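Local coordinates for transcriptional protein SWT1 (Saccharomyces cerevisiae, PDB 4PQZ) that is involved in transcription, probably as an activator, and as a whole protein has RNA endonuclease activity, with this chain forming its C-terminal HEPN-like domain, at residues A[126-137]-A[151-162]. Sequence-based numbering, arbitrary orientation.
Sequences RTFEQFWETVLH and LEKQIHEWKTSI
Glu129, Glu133, Leu136 and His137 meet Leu151, Ile155, Trp158 and Lys159 in an antiparallel helix-helix contact between the last two helices of the domain, 122-139 and 145-163. The segment axes approach to 11.0 Å at 165°. Glu129 is a buried knob among Ile155, Trp158, Lys159 and Ile162: its methylenes lie against Ile162, with Glu129 CB 3.7 Å from Ile162 CD1. A bend at chi2 (-81°) turns its carboxylate toward the outer side, where Gln130 NE2 bonds OE2 on the syn lone pair. Glu129 OE1 lies 2.8 Å from Glu133 OE1, so one of these acids is probably protonated. The antiparallel pair is part of the all-helical HEPN-like fold, in which helix 35-62 lies against both: Phe128 touches Val46, and Leu151 touches Thr49. On the inner side Leu136 brings CD1 to the indole edge, 3.8 Å from Trp158 CH2, while the indole nitrogen bonds Gln45. Branched Ile155 serves two neighbours, CG2 lying 3.7 Å from Glu133 CD and CD1 obliquely by the His137 ring. The long aliphatic chain of Lys159 spans the gap before NZ forms a salt bridge to Glu133 OE2 at 2.9 Å. His137 NE2 donates to the syn lone pair of Glu152 OE2 over 2.8 Å, a bent bond of 143°. At the far end the flat Arg126 guanidinium takes Ile162 CG2 over the centre of one face, while its NH2 bonds Asn163.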
ATOM      1  N   ARG A 126      14.026   3.431   0.363  1.00 55.46           N
ATOM      2  CA  ARG A 126      13.472   4.752   0.090  1.00 50.15           C
ATOM      3  C   ARG A 126      12.521   4.690  -1.090  1.00 51.91           C
ATOM      4  O   ARG A 126      11.447   5.294  -1.067  1.00 60.34           O
ATOM      5  CB  ARG A 126      14.586   5.774  -0.175  1.00 49.86           C
ATOM      6  CG  ARG A 126      15.531   5.928   0.998  1.00 52.72           C
ATOM      7  CD  ARG A 126      16.412   7.145   0.855  1.00 60.53           C
ATOM      8  NE  ARG A 126      16.737   7.708   2.164  1.00 67.73           N
ATOM      9  CZ  ARG A 126      15.979   8.602   2.801  1.00 77.43           C
ATOM     10  NH1 ARG A 126      14.850   9.040   2.254  1.00 71.91           N
ATOM     11  NH2 ARG A 126      16.350   9.062   3.987  1.00 90.10           N
ATOM     12  N   THR A 127      12.926   3.958  -2.122  1.00 53.57           N
ATOM     13  CA  THR A 127      12.090   3.764  -3.310  1.00 52.96           C
ATOM     14  C   THR A 127      10.769   3.087  -2.943  1.00 48.99           C
ATOM     15  O   THR A 127       9.705   3.497  -3.403  1.00 35.83           O
ATOM     16  CB  THR A 127      12.829   2.945  -4.397  1.00 48.52           C
ATOM     17  OG1 THR A 127      13.920   3.722  -4.908  1.00 49.35           O
ATOM     18  CG2 THR A 127      11.893   2.589  -5.553  1.00 46.44           C
ATOM     19  N   PHE A 128      10.857   2.074  -2.085  1.00 52.65           N
ATOM     20  CA  PHE A 128       9.700   1.339  -1.605  1.00 45.28           C
ATOM     21  C   PHE A 128       8.767   2.256  -0.830  1.00 47.98           C
ATOM     22  O   PHE A 128       7.593   2.405  -1.183  1.00 53.69           O
ATOM     23  CB  PHE A 128      10.143   0.157  -0.719  1.00 39.30           C
ATOM     24  CG  PHE A 128       9.000  -0.679  -0.204  1.00 51.00           C
ATOM     25  CD1 PHE A 128       8.451  -1.685  -0.989  1.00 47.28           C
ATOM     26  CD2 PHE A 128       8.464  -0.452   1.066  1.00 47.43           C
ATOM     27  CE1 PHE A 128       7.379  -2.461  -0.516  1.00 46.25           C
ATOM     28  CE2 PHE A 128       7.403  -1.211   1.540  1.00 53.58           C
ATOM     29  CZ  PHE A 128       6.864  -2.221   0.749  1.00 61.97           C
ATOM     30  N   GLU A 129       9.299   2.858   0.230  1.00 52.61           N
ATOM     31  CA  GLU A 129       8.522   3.728   1.101  1.00 54.26           C
ATOM     32  C   GLU A 129       7.933   4.926   0.366  1.00 57.77           C
ATOM     33  O   GLU A 129       6.766   5.246   0.579  1.00 47.22           O
ATOM     34  CB  GLU A 129       9.347   4.181   2.310  1.00 57.13           C
ATOM     35  CG  GLU A 129       8.542   4.884   3.405  1.00 60.46           C
ATOM     36  CD  GLU A 129       8.263   6.361   3.106  1.00 60.54           C
ATOM     37  OE1 GLU A 129       7.265   6.897   3.637  1.00 57.85           O
ATOM     38  OE2 GLU A 129       9.039   6.986   2.344  1.00 53.99           O
ATOM     39  N   GLN A 130       8.717   5.588  -0.489  1.00 57.69           N
ATOM     40  CA  GLN A 130       8.189   6.739  -1.238  1.00 50.82           C
ATOM     41  C   GLN A 130       7.028   6.377  -2.166  1.00 46.59           C
ATOM     42  O   GLN A 130       6.085   7.149  -2.313  1.00 41.45           O
ATOM     43  CB  GLN A 130       9.276   7.484  -2.034  1.00 34.23           C
ATOM     44  CG  GLN A 130      10.267   8.305  -1.154  1.00 51.05           C
ATOM     45  CD  GLN A 130       9.651   9.546  -0.505  1.00 60.28           C
ATOM     46  OE1 GLN A 130       9.598  10.617  -1.116  1.00 66.77           O
ATOM     47  NE2 GLN A 130       9.212   9.416   0.754  1.00 52.29           N
ATOM     48  N   PHE A 131       7.093   5.217  -2.808  1.00 42.63           N
ATOM     49  CA  PHE A 131       6.047   4.862  -3.770  1.00 43.88           C
ATOM     50  C   PHE A 131       4.744   4.637  -3.014  1.00 47.02           C
ATOM     51  O   PHE A 131       3.688   5.188  -3.366  1.00 38.41           O
ATOM     52  CB  PHE A 131       6.432   3.613  -4.568  1.00 41.83           C
ATOM     53  CG  PHE A 131       5.316   3.060  -5.413  1.00 48.44           C
ATOM     54  CD1 PHE A 131       5.048   3.593  -6.669  1.00 43.67           C
ATOM     55  CD2 PHE A 131       4.541   2.000  -4.959  1.00 45.82           C
ATOM     56  CE1 PHE A 131       4.023   3.089  -7.444  1.00 40.74           C
ATOM     57  CE2 PHE A 131       3.516   1.483  -5.732  1.00 37.15           C
ATOM     58  CZ  PHE A 131       3.257   2.032  -6.969  1.00 40.34           C
ATOM     59  N   TRP A 132       4.851   3.852  -1.947  1.00 35.58           N
ATOM     60  CA  TRP A 132       3.685   3.421  -1.181  1.00 50.31           C
ATOM     61  C   TRP A 132       3.060   4.513  -0.316  1.00 46.32           C
ATOM     62  O   TRP A 132       1.871   4.467  -0.036  1.00 44.54           O
ATOM     63  CB  TRP A 132       4.028   2.184  -0.351  1.00 52.84           C
ATOM     64  CG  TRP A 132       4.088   0.977  -1.219  1.00 50.95           C
ATOM     65  CD1 TRP A 132       5.194   0.230  -1.533  1.00 59.18           C
ATOM     66  CD2 TRP A 132       2.998   0.404  -1.943  1.00 52.00           C
ATOM     67  NE1 TRP A 132       4.846  -0.792  -2.393  1.00 53.88           N
ATOM     68  CE2 TRP A 132       3.505  -0.705  -2.655  1.00 61.33           C
ATOM     69  CE3 TRP A 132       1.639   0.718  -2.049  1.00 46.56           C
ATOM     70  CZ2 TRP A 132       2.692  -1.503  -3.458  1.00 45.36           C
ATOM     71  CZ3 TRP A 132       0.837  -0.078  -2.848  1.00 44.08           C
ATOM     72  CH2 TRP A 132       1.367  -1.175  -3.545  1.00 44.73           C
ATOM     73  N   GLU A 133       3.878   5.484   0.092  1.00 45.76           N
ATOM     74  CA  GLU A 133       3.418   6.682   0.788  1.00 52.96           C
ATOM     75  C   GLU A 133       2.452   7.456  -0.104  1.00 49.50           C
ATOM     76  O   GLU A 133       1.327   7.759   0.306  1.00 49.39           O
ATOM     77  CB  GLU A 133       4.614   7.565   1.199  1.00 52.76           C
ATOM     78  CG  GLU A 133       4.256   9.018   1.454  1.00 58.14           C
ATOM     79  CD  GLU A 133       5.426   9.842   1.980  1.00 61.08           C
ATOM     80  OE1 GLU A 133       6.451   9.255   2.379  1.00 58.77           O
ATOM     81  OE2 GLU A 133       5.319  11.085   1.993  1.00 65.13           O
ATOM     82  N   THR A 134       2.905   7.756  -1.324  1.00 40.16           N
ATOM     83  CA  THR A 134       2.102   8.443  -2.332  1.00 37.30           C
ATOM     84  C   THR A 134       0.808   7.649  -2.609  1.00 45.02           C
ATOM     85  O   THR A 134      -0.279   8.214  -2.568  1.00 42.47           O
ATOM     86  CB  THR A 134       2.916   8.616  -3.656  1.00 48.64           C
ATOM     87  OG1 THR A 134       4.120   9.339  -3.398  1.00 53.75           O
ATOM     88  CG2 THR A 134       2.112   9.356  -4.738  1.00 38.00           C
ATOM     89  N   VAL A 135       0.947   6.340  -2.868  1.00 34.98           N
ATOM     90  CA  VAL A 135      -0.177   5.444  -3.185  1.00 41.32           C
ATOM     91  C   VAL A 135      -1.200   5.294  -2.042  1.00 50.02           C
ATOM     92  O   VAL A 135      -2.415   5.375  -2.269  1.00 37.25           O
ATOM     93  CB  VAL A 135       0.331   4.046  -3.621  1.00 37.98           C
ATOM     94  CG1 VAL A 135      -0.789   3.016  -3.630  1.00 34.88           C
ATOM     95  CG2 VAL A 135       1.001   4.128  -4.988  1.00 44.97           C
ATOM     96  N   LEU A 136      -0.715   5.080  -0.818  1.00 39.29           N
ATOM     97  CA  LEU A 136      -1.602   5.006   0.340  1.00 38.12           C
ATOM     98  C   LEU A 136      -2.463   6.254   0.514  1.00 37.38           C
ATOM     99  O   LEU A 136      -3.608   6.170   0.944  1.00 50.62           O
ATOM    100  CB  LEU A 136      -0.825   4.698   1.610  1.00 38.27           C
ATOM    101  CG  LEU A 136      -0.342   3.247   1.680  1.00 45.70           C
ATOM    102  CD1 LEU A 136       0.640   3.027   2.836  1.00 48.94           C
ATOM    103  CD2 LEU A 136      -1.513   2.268   1.721  1.00 38.37           C
ATOM    104  N   HIS A 137      -1.909   7.406   0.172  1.00 46.10           N
ATOM    105  CA  HIS A 137      -2.677   8.639   0.138  1.00 42.00           C
ATOM    106  C   HIS A 137      -3.935   8.537  -0.720  1.00 45.49           C
ATOM    107  O   HIS A 137      -5.027   8.847  -0.254  1.00 41.94           O
ATOM    108  CB  HIS A 137      -1.800   9.806  -0.329  1.00 46.16           C
ATOM    109  CG  HIS A 137      -0.921  10.357   0.750  1.00 56.28           C
ATOM    110  ND1 HIS A 137       0.199  11.122   0.491  1.00 56.30           N
ATOM    111  CD2 HIS A 137      -1.001  10.264   2.098  1.00 59.77           C
ATOM    112  CE1 HIS A 137       0.768  11.465   1.627  1.00 52.08           C
ATOM    113  NE2 HIS A 137       0.063  10.951   2.622  1.00 53.92           N
ATOM    114  N   LEU A 151      -2.848   7.661   9.117  1.00 59.27           N
ATOM    115  CA  LEU A 151      -1.915   7.323   8.047  1.00 54.64           C
ATOM    116  C   LEU A 151      -0.705   8.253   8.045  1.00 50.31           C
ATOM    117  O   LEU A 151       0.419   7.801   7.868  1.00 52.83           O
ATOM    118  CB  LEU A 151      -2.604   7.331   6.673  1.00 59.32           C
ATOM    119  CG  LEU A 151      -1.675   6.975   5.499  1.00 58.66           C
ATOM    120  CD1 LEU A 151      -1.304   5.495   5.546  1.00 48.15           C
ATOM    121  CD2 LEU A 151      -2.246   7.378   4.131  1.00 47.33           C
ATOM    122  N   GLU A 152      -0.946   9.549   8.234  1.00 64.51           N
ATOM    123  CA  GLU A 152       0.119  10.556   8.379  1.00 67.53           C
ATOM    124  C   GLU A 152       1.084  10.222   9.522  1.00 60.34           C
ATOM    125  O   GLU A 152       2.303  10.284   9.368  1.00 55.13           O
ATOM    126  CB  GLU A 152      -0.481  11.955   8.603  1.00 53.37           C
ATOM    127  CG  GLU A 152      -1.124  12.580   7.370  1.00 48.80           C
ATOM    128  CD  GLU A 152      -0.188  12.595   6.182  1.00 59.24           C
ATOM    129  OE1 GLU A 152       0.763  13.408   6.177  1.00 59.45           O
ATOM    130  OE2 GLU A 152      -0.394  11.788   5.255  1.00 66.81           O
ATOM    131  N   LYS A 153       0.515   9.864  10.665  1.00 52.25           N
ATOM    132  CA  LYS A 153       1.295   9.458  11.820  1.00 56.51           C
ATOM    133  C   LYS A 153       2.191   8.260  11.507  1.00 55.90           C
ATOM    134  O   LYS A 153       3.338   8.195  11.941  1.00 72.20           O
ATOM    135  CB  LYS A 153       0.366   9.141  12.996  1.00 60.54           C
ATOM    136  CG  LYS A 153       1.056   8.493  14.175  1.00 73.69           C
ATOM    137  CD  LYS A 153       0.049   7.932  15.168  1.00 75.57           C
ATOM    138  CE  LYS A 153       0.669   6.817  16.012  1.00 92.06           C
ATOM    139  NZ  LYS A 153       1.925   7.227  16.713  1.00 98.13           N
ATOM    140  N   GLN A 154       1.667   7.313  10.745  1.00 60.87           N
ATOM    141  CA  GLN A 154       2.413   6.102  10.428  1.00 66.82           C
ATOM    142  C   GLN A 154       3.527   6.372   9.407  1.00 59.40           C
ATOM    143  O   GLN A 154       4.626   5.819   9.505  1.00 59.35           O
ATOM    144  CB  GLN A 154       1.458   5.024   9.923  1.00 70.50           C
ATOM    145  CG  GLN A 154       1.710   3.646  10.497  1.00 86.15           C
ATOM    146  CD  GLN A 154       0.656   2.655  10.059  1.00105.04           C
ATOM    147  OE1 GLN A 154      -0.468   3.036   9.722  1.00105.31           O
ATOM    148  NE2 GLN A 154       1.013   1.374  10.049  1.00114.29           N
ATOM    149  N   ILE A 155       3.222   7.239   8.440  1.00 57.38           N
ATOM    150  CA  ILE A 155       4.161   7.714   7.419  1.00 55.07           C
ATOM    151  C   ILE A 155       5.342   8.472   8.045  1.00 57.74           C
ATOM    152  O   ILE A 155       6.490   8.305   7.626  1.00 71.44           O
ATOM    153  CB  ILE A 155       3.428   8.624   6.370  1.00 50.27           C
ATOM    154  CG1 ILE A 155       2.507   7.792   5.461  1.00 49.31           C
ATOM    155  CG2 ILE A 155       4.415   9.450   5.555  1.00 45.79           C
ATOM    156  CD1 ILE A 155       1.730   8.616   4.406  1.00 36.46           C
ATOM    157  N   HIS A 156       5.053   9.292   9.050  1.00 59.92           N
ATOM    158  CA  HIS A 156       6.086  10.059   9.752  1.00 60.40           C
ATOM    159  C   HIS A 156       7.072   9.111  10.434  1.00 61.95           C
ATOM    160  O   HIS A 156       8.286   9.247  10.276  1.00 53.02           O
ATOM    161  CB  HIS A 156       5.468  11.023  10.775  1.00 56.44           C
ATOM    162  CG  HIS A 156       6.483  11.761  11.604  1.00 81.69           C
ATOM    163  ND1 HIS A 156       7.022  12.976  11.227  1.00 80.43           N
ATOM    164  CD2 HIS A 156       7.062  11.450  12.792  1.00 78.05           C
ATOM    165  CE1 HIS A 156       7.881  13.380  12.143  1.00 81.22           C
ATOM    166  NE2 HIS A 156       7.928  12.470  13.103  1.00 81.41           N
ATOM    167  N   GLU A 157       6.542   8.136  11.168  1.00 55.85           N
ATOM    168  CA  GLU A 157       7.380   7.109  11.783  1.00 60.51           C
ATOM    169  C   GLU A 157       8.236   6.337  10.767  1.00 76.22           C
ATOM    170  O   GLU A 157       9.381   5.985  11.056  1.00 82.10           O
ATOM    171  CB  GLU A 157       6.529   6.130  12.593  1.00 60.37           C
ATOM    172  CG  GLU A 157       5.648   6.776  13.635  1.00 79.90           C
ATOM    173  CD  GLU A 157       4.951   5.746  14.495  1.00101.41           C
ATOM    174  OE1 GLU A 157       5.592   4.723  14.820  1.00112.59           O
ATOM    175  OE2 GLU A 157       3.764   5.949  14.835  1.00107.20           O
ATOM    176  N   TRP A 158       7.687   6.072   9.584  1.00 74.74           N
ATOM    177  CA  TRP A 158       8.446   5.379   8.548  1.00 65.12           C
ATOM    178  C   TRP A 158       9.625   6.208   8.077  1.00 69.56           C
ATOM    179  O   TRP A 158      10.751   5.708   8.021  1.00 75.21           O
ATOM    180  CB  TRP A 158       7.573   5.041   7.345  1.00 57.61           C
ATOM    181  CG  TRP A 158       6.501   4.037   7.628  1.00 59.67           C
ATOM    182  CD1 TRP A 158       6.457   3.139   8.662  1.00 58.98           C
ATOM    183  CD2 TRP A 158       5.307   3.837   6.867  1.00 55.46           C
ATOM    184  NE1 TRP A 158       5.303   2.390   8.586  1.00 56.05           N
ATOM    185  CE2 TRP A 158       4.582   2.799   7.493  1.00 58.50           C
ATOM    186  CE3 TRP A 158       4.777   4.434   5.717  1.00 52.33           C
ATOM    187  CZ2 TRP A 158       3.356   2.347   7.003  1.00 62.19           C
ATOM    188  CZ3 TRP A 158       3.564   3.981   5.229  1.00 51.31           C
ATOM    189  CH2 TRP A 158       2.865   2.950   5.872  1.00 57.80           C
ATOM    190  N   LYS A 159       9.345   7.462   7.719  1.00 65.54           N
ATOM    191  CA  LYS A 159      10.359   8.407   7.229  1.00 79.92           C
ATOM    192  C   LYS A 159      11.494   8.616   8.235  1.00 69.60           C
ATOM    193  O   LYS A 159      12.671   8.488   7.892  1.00 76.91           O
ATOM    194  CB  LYS A 159       9.735   9.768   6.909  1.00 86.14           C
ATOM    195  CG  LYS A 159       8.956   9.833   5.624  1.00 80.84           C
ATOM    196  CD  LYS A 159       8.367  11.208   5.418  1.00 86.53           C
ATOM    197  CE  LYS A 159       7.647  11.326   4.109  1.00 93.50           C
ATOM    198  NZ  LYS A 159       6.709  12.502   4.108  1.00 96.31           N
ATOM    199  N   THR A 160      11.137   8.905   9.482  1.00 70.23           N
ATOM    200  CA  THR A 160      12.136   9.230  10.489  1.00 83.60           C
ATOM    201  C   THR A 160      13.003   8.008  10.774  1.00 89.57           C
ATOM    202  O   THR A 160      14.213   8.134  10.878  1.00100.95           O
ATOM    203  CB  THR A 160      11.506   9.808  11.774  1.00 86.54           C
ATOM    204  OG1 THR A 160      10.739   8.802  12.445  1.00 86.44           O
ATOM    205  CG2 THR A 160      10.605  10.990  11.432  1.00 83.79           C
ATOM    206  N   SER A 161      12.393   6.828  10.850  1.00 81.54           N
ATOM    207  CA  SER A 161      13.145   5.591  11.063  1.00 87.21           C
ATOM    208  C   SER A 161      14.059   5.279   9.873  1.00 96.36           C
ATOM    209  O   SER A 161      15.083   4.607  10.009  1.00101.75           O
ATOM    210  CB  SER A 161      12.198   4.413  11.341  1.00 85.97           C
ATOM    211  OG  SER A 161      11.512   4.574  12.582  1.00 80.51           O
ATOM    212  N   ILE A 162      13.677   5.776   8.702  1.00 96.32           N
ATOM    213  CA  ILE A 162      14.509   5.680   7.510  1.00 84.42           C
ATOM    214  C   ILE A 162      15.523   6.831   7.476  1.00 81.43           C
ATOM    215  O   ILE A 162      16.717   6.604   7.280  1.00 71.39           O
ATOM    216  CB  ILE A 162      13.647   5.679   6.221  1.00 69.92           C
ATOM    217  CG1 ILE A 162      12.915   4.343   6.058  1.00 71.47           C
ATOM    218  CG2 ILE A 162      14.501   5.943   4.993  1.00 71.36           C
ATOM    219  CD1 ILE A 162      12.019   4.285   4.803  1.00 63.33           C
TER